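Long-range contacts in putative periplasmic protein (Salmonella enterica, PDB 3OE3), which probably protects the bacterium against host lysozymes, acting as a periplasmic inhibitor of C-type lysozyme built as an antiparallel beta barrel: residues 14-19 with 81-86; 34-39 with 61-66. All coordinates share one frame; numbering follows the deposited sequence.

Both contacts join strands that are not neighbours in the same closed antiparallel barrel, and their centres lie about 12 Å apart. Residues 34-39 and 61-66 (contact 2) are nested within the chain loop that contact 1 closes. Strands 16-24 and 30-36, one from each contact, are adjacent in the sheet. Three close approaches show that the contacts form continuous packing: V82 CG1 lies 3.5 Å from Q36 OE1, L83 CD1 lies 4.0 Å from Q36 NE2, and M18 CE lies 3.8 Å from L65 CD1. Q36, a residue of contact 2, thus also touches V82 and L83 of contact 1. A bound sodium ion lies about 9 Å from the Q16 side chain, too far for direct coordination.

Contact 1 of 2, residues 14-19 with 81-86; sequences DNQVME and PVLSNC
L83 lays its forked side chain over Q16 and M18, one methyl on each. L83 CD2 comes within 3.5 Å of Q16 CB, and the two side chains cross at about a right angle. The other branch, L83 CD1, rests against the stem of M18, a selenomethionine: it is 3.7 Å from M18 CB and 4.0 Å from M18 SE. M18 leaves its strand with CG anti to the backbone N and runs straight until a bend about the CG-SE bond (chi3 67°). That bend carries the terminal methyl to the second partner, C86, where M18 CE stops 4.0 Å from C86 SG.

The fold explains why these residues meet. Strands 16-24 and 80-88 are both neighbours of strand 5-12 in the barrel, so the contact spans across that strand; C86 is linked to its last residue by the C12-C86 disulfide. At 82-83 the last strand is interrupted by a classic beta bulge, in which V82 and L83 both face L74, and the chain turns a corner.

Toward the turn, the contact becomes more polar and exposed. Q16, bent at chi2, folds its amide back on its own segment: Q16 NE2 donates to D14 O over 3.1 Å with an N-H...O angle of 160°, approaching from above the carbonyl plane. Its aliphatic CB and CG are left to meet L83.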
loop_
_atom_site.group_PDB
_atom_site.type_symbol
_atom_site.label_atom_id
_atom_site.label_comp_id
_atom_site.label_asym_id
_atom_site.label_seq_id
_atom_site.Cartn_x
_atom_site.Cartn_y
_atom_site.Cartn_z
ATOM N N ASP C 14 -8.298 19.206 -10.539
ATOM C CA ASP C 14 -7.421 19.132 -11.711
ATOM C C ASP C 14 -7.372 17.749 -12.400
ATOM O O ASP C 14 -6.346 17.361 -12.947
ATOM C CB ASP C 14 -6.010 19.638 -11.354
ATOM C CG ASP C 14 -6.032 20.982 -10.644
ATOM O OD1 ASP C 14 -7.043 21.702 -10.763
ATOM O OD2 ASP C 14 -5.042 21.322 -9.965
ATOM N N ASN C 15 -8.497 17.032 -12.403
ATOM C CA ASN C 15 -8.602 15.712 -13.044
ATOM C C ASN C 15 -7.605 14.698 -12.521
ATOM O O ASN C 15 -7.099 13.876 -13.270
ATOM C CB ASN C 15 -8.442 15.827 -14.564
ATOM C CG ASN C 15 -8.913 14.604 -15.303
ATOM O OD1 ASN C 15 -9.941 14.026 -14.975
ATOM N ND2 ASN C 15 -8.151 14.199 -16.321
ATOM N N GLN C 16 -7.350 14.759 -11.223
ATOM C CA GLN C 16 -6.462 13.808 -10.573
ATOM C C GLN C 16 -7.249 12.776 -9.775
ATOM O O GLN C 16 -8.318 13.050 -9.257
ATOM C CB GLN C 16 -5.521 14.544 -9.627
ATOM C CG GLN C 16 -4.659 15.585 -10.289
ATOM C CD GLN C 16 -3.773 14.990 -11.348
ATOM O OE1 GLN C 16 -3.013 14.056 -11.083
ATOM N NE2 GLN C 16 -3.854 15.532 -12.560
ATOM N N VAL C 17 -6.690 11.581 -9.679
ATOM C CA VAL C 17 -7.289 10.517 -8.893
ATOM C C VAL C 17 -6.300 10.115 -7.807
ATOM O O VAL C 17 -5.085 10.152 -8.017
ATOM C CB VAL C 17 -7.606 9.301 -9.766
ATOM C CG1 VAL C 17 -8.126 8.148 -8.911
ATOM C CG2 VAL C 17 -8.619 9.672 -10.839
HETATM N N MSE C 18 -6.804 9.786 -6.631
HETATM C CA MSE C 18 -5.922 9.251 -5.581
HETATM C C MSE C 18 -6.437 7.913 -5.097
HETATM O O MSE C 18 -7.572 7.830 -4.649
HETATM C CB MSE C 18 -5.878 10.219 -4.392
HETATM C CG MSE C 18 -5.007 9.765 -3.243
HETATM SE SE MSE C 18 -4.801 11.098 -1.832
HETATM C CE MSE C 18 -6.644 11.108 -1.183
ATOM N N GLU C 19 -5.615 6.865 -5.190
ATOM C CA GLU C 19 -5.906 5.590 -4.547
ATOM C C GLU C 19 -5.334 5.600 -3.125
ATOM O O GLU C 19 -4.204 6.028 -2.904
ATOM C CB GLU C 19 -5.235 4.427 -5.293
ATOM C CG GLU C 19 -5.994 3.859 -6.461
ATOM C CD GLU C 19 -5.382 2.558 -6.952
ATOM O OE1 GLU C 19 -4.371 2.105 -6.364
ATOM O OE2 GLU C 19 -5.916 1.990 -7.923
ATOM N N PRO C 81 -0.018 21.782 -0.881
ATOM C CA PRO C 81 -0.982 20.887 -1.528
ATOM C C PRO C 81 -0.320 19.928 -2.501
ATOM O O PRO C 81 0.535 20.328 -3.292
ATOM C CB PRO C 81 -1.912 21.848 -2.279
ATOM C CG PRO C 81 -1.773 23.150 -1.556
ATOM C CD PRO C 81 -0.345 23.201 -1.104
ATOM N N VAL C 82 -0.724 18.665 -2.436
ATOM C CA VAL C 82 -0.304 17.677 -3.414
ATOM C C VAL C 82 -1.530 17.245 -4.217
ATOM O O VAL C 82 -1.543 17.342 -5.446
ATOM C CB VAL C 82 0.352 16.473 -2.748
ATOM C CG1 VAL C 82 0.715 15.428 -3.792
ATOM C CG2 VAL C 82 1.582 16.920 -1.963
ATOM N N LEU C 83 -2.569 16.810 -3.515
ATOM C CA LEU C 83 -3.853 16.509 -4.138
ATOM C C LEU C 83 -4.928 17.153 -3.276
ATOM O O LEU C 83 -4.914 16.986 -2.056
ATOM C CB LEU C 83 -4.060 15.000 -4.265
ATOM C CG LEU C 83 -3.167 14.281 -5.267
ATOM C CD1 LEU C 83 -3.288 12.776 -5.080
ATOM C CD2 LEU C 83 -3.534 14.679 -6.701
ATOM N N SER C 84 -5.845 17.903 -3.897
ATOM C CA SER C 84 -6.748 18.777 -3.146
ATOM C C SER C 84 -8.208 18.487 -3.443
ATOM O O SER C 84 -8.546 18.008 -4.533
ATOM C CB SER C 84 -6.476 20.253 -3.465
ATOM O OG SER C 84 -5.148 20.645 -3.148
ATOM N N ASN C 85 -9.063 18.763 -2.465
ATOM C CA ASN C 85 -10.501 18.614 -2.624
ATOM C C ASN C 85 -10.849 17.221 -3.124
ATOM O O ASN C 85 -11.605 17.049 -4.069
ATOM C CB ASN C 85 -11.043 19.696 -3.566
ATOM C CG ASN C 85 -12.562 19.709 -3.645
ATOM O OD1 ASN C 85 -13.260 19.424 -2.671
ATOM N ND2 ASN C 85 -13.077 20.056 -4.812
ATOM N N CYS C 86 -10.294 16.211 -2.468
ATOM C CA CYS C 86 -10.568 14.833 -2.851
ATOM C C CYS C 86 -11.855 14.333 -2.216
ATOM O O CYS C 86 -12.134 14.616 -1.052
ATOM C CB CYS C 86 -9.405 13.926 -2.427
ATOM S SG CYS C 86 -7.823 14.374 -3.228
#

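Contact 2 of 2, residues 34-39 with 61-66; sequences ISQVNE and YTYKLY
Y63 presents one ring face to Q36, whose CG sits 4.3 Å from the Y63 ring centroid and 25° off its normal, the geometry of a CH-pi contact. Q36 CG, anti to the carbonyl carbon (chi1 -80°), lies over the face while CB meets the hydroxyl end; the bend at chi2 then sets the direction of the amide. The end of the glutamine is tied to the same tyrosine through a water: Y63 OH is 2.7 Å from the water oxygen, with the water at the ring edge in plane, while the water donates a longer bond, 3.2 Å, to Q36 OE1. V37 CG2 comes to 3.7 Å from Y63 OH, its valine crossing the tyrosine at about a right angle.

V37 and N38 form the corners of a type I' turn closing the hairpin between strands 30-36 and 39-45. It is pinned by Q36 N to E39 O and E39 N to Q36 O, both 2.9 Å. Deeper in the barrel the contact is purely apolar: I34 CD1 touches Y63 CB at 4.3 Å, and I34 CG2 meets L65 CD2. The I34-L65 pair bridges strands 30-36 and 64-68, which are separated in the sheet by strands 39-45 and 52-56; Y63 lies in the loop just before the second.

E39, extended beyond CG, reaches the other tyrosine, and Y61 OH donates to E39 OE1 over 2.8 Å. That oxygen comes in at the ring edge, in plane, and is met from above the carboxylate plane, the carboxylate and ring planes being 56° apart. The O-H dipole of Y61 would be expected to stabilise the charge on E39, which packs against E19 of the second subunit.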
loop_
_atom_site.group_PDB
_atom_site.type_symbol
_atom_site.label_atom_id
_atom_site.label_comp_id
_atom_site.label_asym_id
_atom_site.label_seq_id
_atom_site.Cartn_x
_atom_site.Cartn_y
_atom_site.Cartn_z
ATOM N N ILE C 34 -0.383 5.204 0.403
ATOM C CA ILE C 34 -0.592 5.972 -0.831
ATOM C C ILE C 34 0.576 5.738 -1.777
ATOM O O ILE C 34 1.606 5.217 -1.372
ATOM C CB ILE C 34 -0.750 7.488 -0.542
ATOM C CG1 ILE C 34 0.519 8.055 0.091
ATOM C CG2 ILE C 34 -1.989 7.739 0.320
ATOM C CD1 ILE C 34 0.535 9.618 0.183
ATOM N N SER C 35 0.408 6.098 -3.046
ATOM C CA SER C 35 1.473 5.982 -4.021
ATOM C C SER C 35 1.768 7.379 -4.562
ATOM O O SER C 35 0.874 8.042 -5.083
ATOM C CB SER C 35 1.036 5.041 -5.148
ATOM O OG SER C 35 2.029 4.911 -6.143
ATOM N N GLN C 36 3.010 7.823 -4.402
ATOM C CA GLN C 36 3.475 9.120 -4.921
ATOM C C GLN C 36 4.865 8.985 -5.525
ATOM O O GLN C 36 5.717 8.300 -4.971
ATOM C CB GLN C 36 3.533 10.156 -3.796
ATOM C CG GLN C 36 2.204 10.777 -3.440
ATOM C CD GLN C 36 1.682 11.662 -4.551
ATOM O OE1 GLN C 36 2.376 12.565 -5.020
ATOM N NE2 GLN C 36 0.466 11.391 -5.000
ATOM N N VAL C 37 5.106 9.676 -6.640
ATOM C CA VAL C 37 6.394 9.617 -7.311
ATOM C C VAL C 37 6.837 8.168 -7.484
ATOM O O VAL C 37 8.006 7.826 -7.294
ATOM C CB VAL C 37 7.470 10.427 -6.573
ATOM C CG1 VAL C 37 8.627 10.757 -7.524
ATOM C CG2 VAL C 37 6.863 11.708 -6.021
ATOM N N ASN C 38 5.875 7.323 -7.841
ATOM C CA ASN C 38 6.153 5.928 -8.173
ATOM C C ASN C 38 6.688 5.129 -6.990
ATOM O O ASN C 38 7.445 4.172 -7.165
ATOM C CB ASN C 38 7.124 5.846 -9.355
ATOM C CG ASN C 38 7.148 4.475 -9.997
ATOM O OD1 ASN C 38 6.229 3.678 -9.815
ATOM N ND2 ASN C 38 8.203 4.191 -10.751
ATOM N N GLU C 39 6.299 5.539 -5.786
ATOM C CA GLU C 39 6.660 4.835 -4.563
ATOM C C GLU C 39 5.429 4.680 -3.683
ATOM O O GLU C 39 4.589 5.573 -3.597
ATOM C CB GLU C 39 7.709 5.624 -3.763
ATOM C CG GLU C 39 8.962 5.975 -4.531
ATOM C CD GLU C 39 10.013 6.613 -3.652
ATOM O OE1 GLU C 39 9.665 7.476 -2.818
ATOM O OE2 GLU C 39 11.196 6.250 -3.805
ATOM N N TYR C 61 9.939 11.224 4.665
ATOM C CA TYR C 61 8.810 11.722 3.895
ATOM C C TYR C 61 7.965 12.639 4.757
ATOM O O TYR C 61 7.822 12.417 5.959
ATOM C CB TYR C 61 7.956 10.566 3.383
ATOM C CG TYR C 61 8.675 9.664 2.412
ATOM C CD1 TYR C 61 8.543 9.840 1.041
ATOM C CD2 TYR C 61 9.499 8.646 2.865
ATOM C CE1 TYR C 61 9.202 9.015 0.152
ATOM C CE2 TYR C 61 10.166 7.819 1.983
ATOM C CZ TYR C 61 10.011 8.010 0.629
ATOM O OH TYR C 61 10.674 7.188 -0.251
ATOM N N THR C 62 7.402 13.670 4.145
ATOM C CA THR C 62 6.591 14.623 4.890
ATOM C C THR C 62 5.130 14.615 4.441
ATOM O O THR C 62 4.365 15.510 4.787
ATOM C CB THR C 62 7.151 16.056 4.767
ATOM O OG1 THR C 62 7.059 16.490 3.405
ATOM C CG2 THR C 62 8.614 16.104 5.221
ATOM N N TYR C 63 4.732 13.594 3.681
ATOM C CA TYR C 63 3.337 13.458 3.302
ATOM C C TYR C 63 2.448 13.300 4.521
ATOM O O TYR C 63 2.755 12.529 5.435
ATOM C CB TYR C 63 3.128 12.249 2.373
ATOM C CG TYR C 63 3.818 12.379 1.028
ATOM C CD1 TYR C 63 3.443 13.371 0.116
ATOM C CD2 TYR C 63 4.828 11.506 0.663
ATOM C CE1 TYR C 63 4.058 13.478 -1.101
ATOM C CE2 TYR C 63 5.461 11.616 -0.565
ATOM C CZ TYR C 63 5.078 12.609 -1.440
ATOM O OH TYR C 63 5.703 12.726 -2.661
ATOM N N LYS C 64 1.345 14.036 4.517
ATOM C CA LYS C 64 0.273 13.840 5.467
ATOM C C LYS C 64 -1.070 13.821 4.726
ATOM O O LYS C 64 -1.310 14.597 3.780
ATOM C CB LYS C 64 0.294 14.928 6.549
ATOM C CG LYS C 64 1.505 14.854 7.466
ATOM C CD LYS C 64 1.441 15.929 8.552
ATOM C CE LYS C 64 2.486 15.694 9.632
ATOM N NZ LYS C 64 3.840 15.475 9.059
ATOM N N LEU C 65 -1.931 12.909 5.152
ATOM C CA LEU C 65 -3.218 12.706 4.524
ATOM C C LEU C 65 -4.269 13.066 5.558
ATOM O O LEU C 65 -4.355 12.448 6.635
ATOM C CB LEU C 65 -3.352 11.228 4.093
ATOM C CG LEU C 65 -4.722 10.780 3.578
ATOM C CD1 LEU C 65 -5.018 11.461 2.238
ATOM C CD2 LEU C 65 -4.794 9.238 3.444
ATOM N N TYR C 66 -5.052 14.098 5.263
ATOM C CA TYR C 66 -6.077 14.533 6.191
ATOM C C TYR C 66 -7.430 14.151 5.646
ATOM O O TYR C 66 -7.781 14.534 4.531
ATOM C CB TYR C 66 -6.007 16.045 6.390
ATOM C CG TYR C 66 -4.707 16.491 6.997
ATOM C CD1 TYR C 66 -4.572 16.620 8.367
ATOM C CD2 TYR C 66 -3.605 16.765 6.202
ATOM C CE1 TYR C 66 -3.377 17.022 8.927
ATOM C CE2 TYR C 66 -2.408 17.167 6.757
ATOM C CZ TYR C 66 -2.304 17.297 8.119
ATOM O OH TYR C 66 -1.112 17.703 8.676
HETATM O O HOH W 1 4.716 14.644 -4.351
#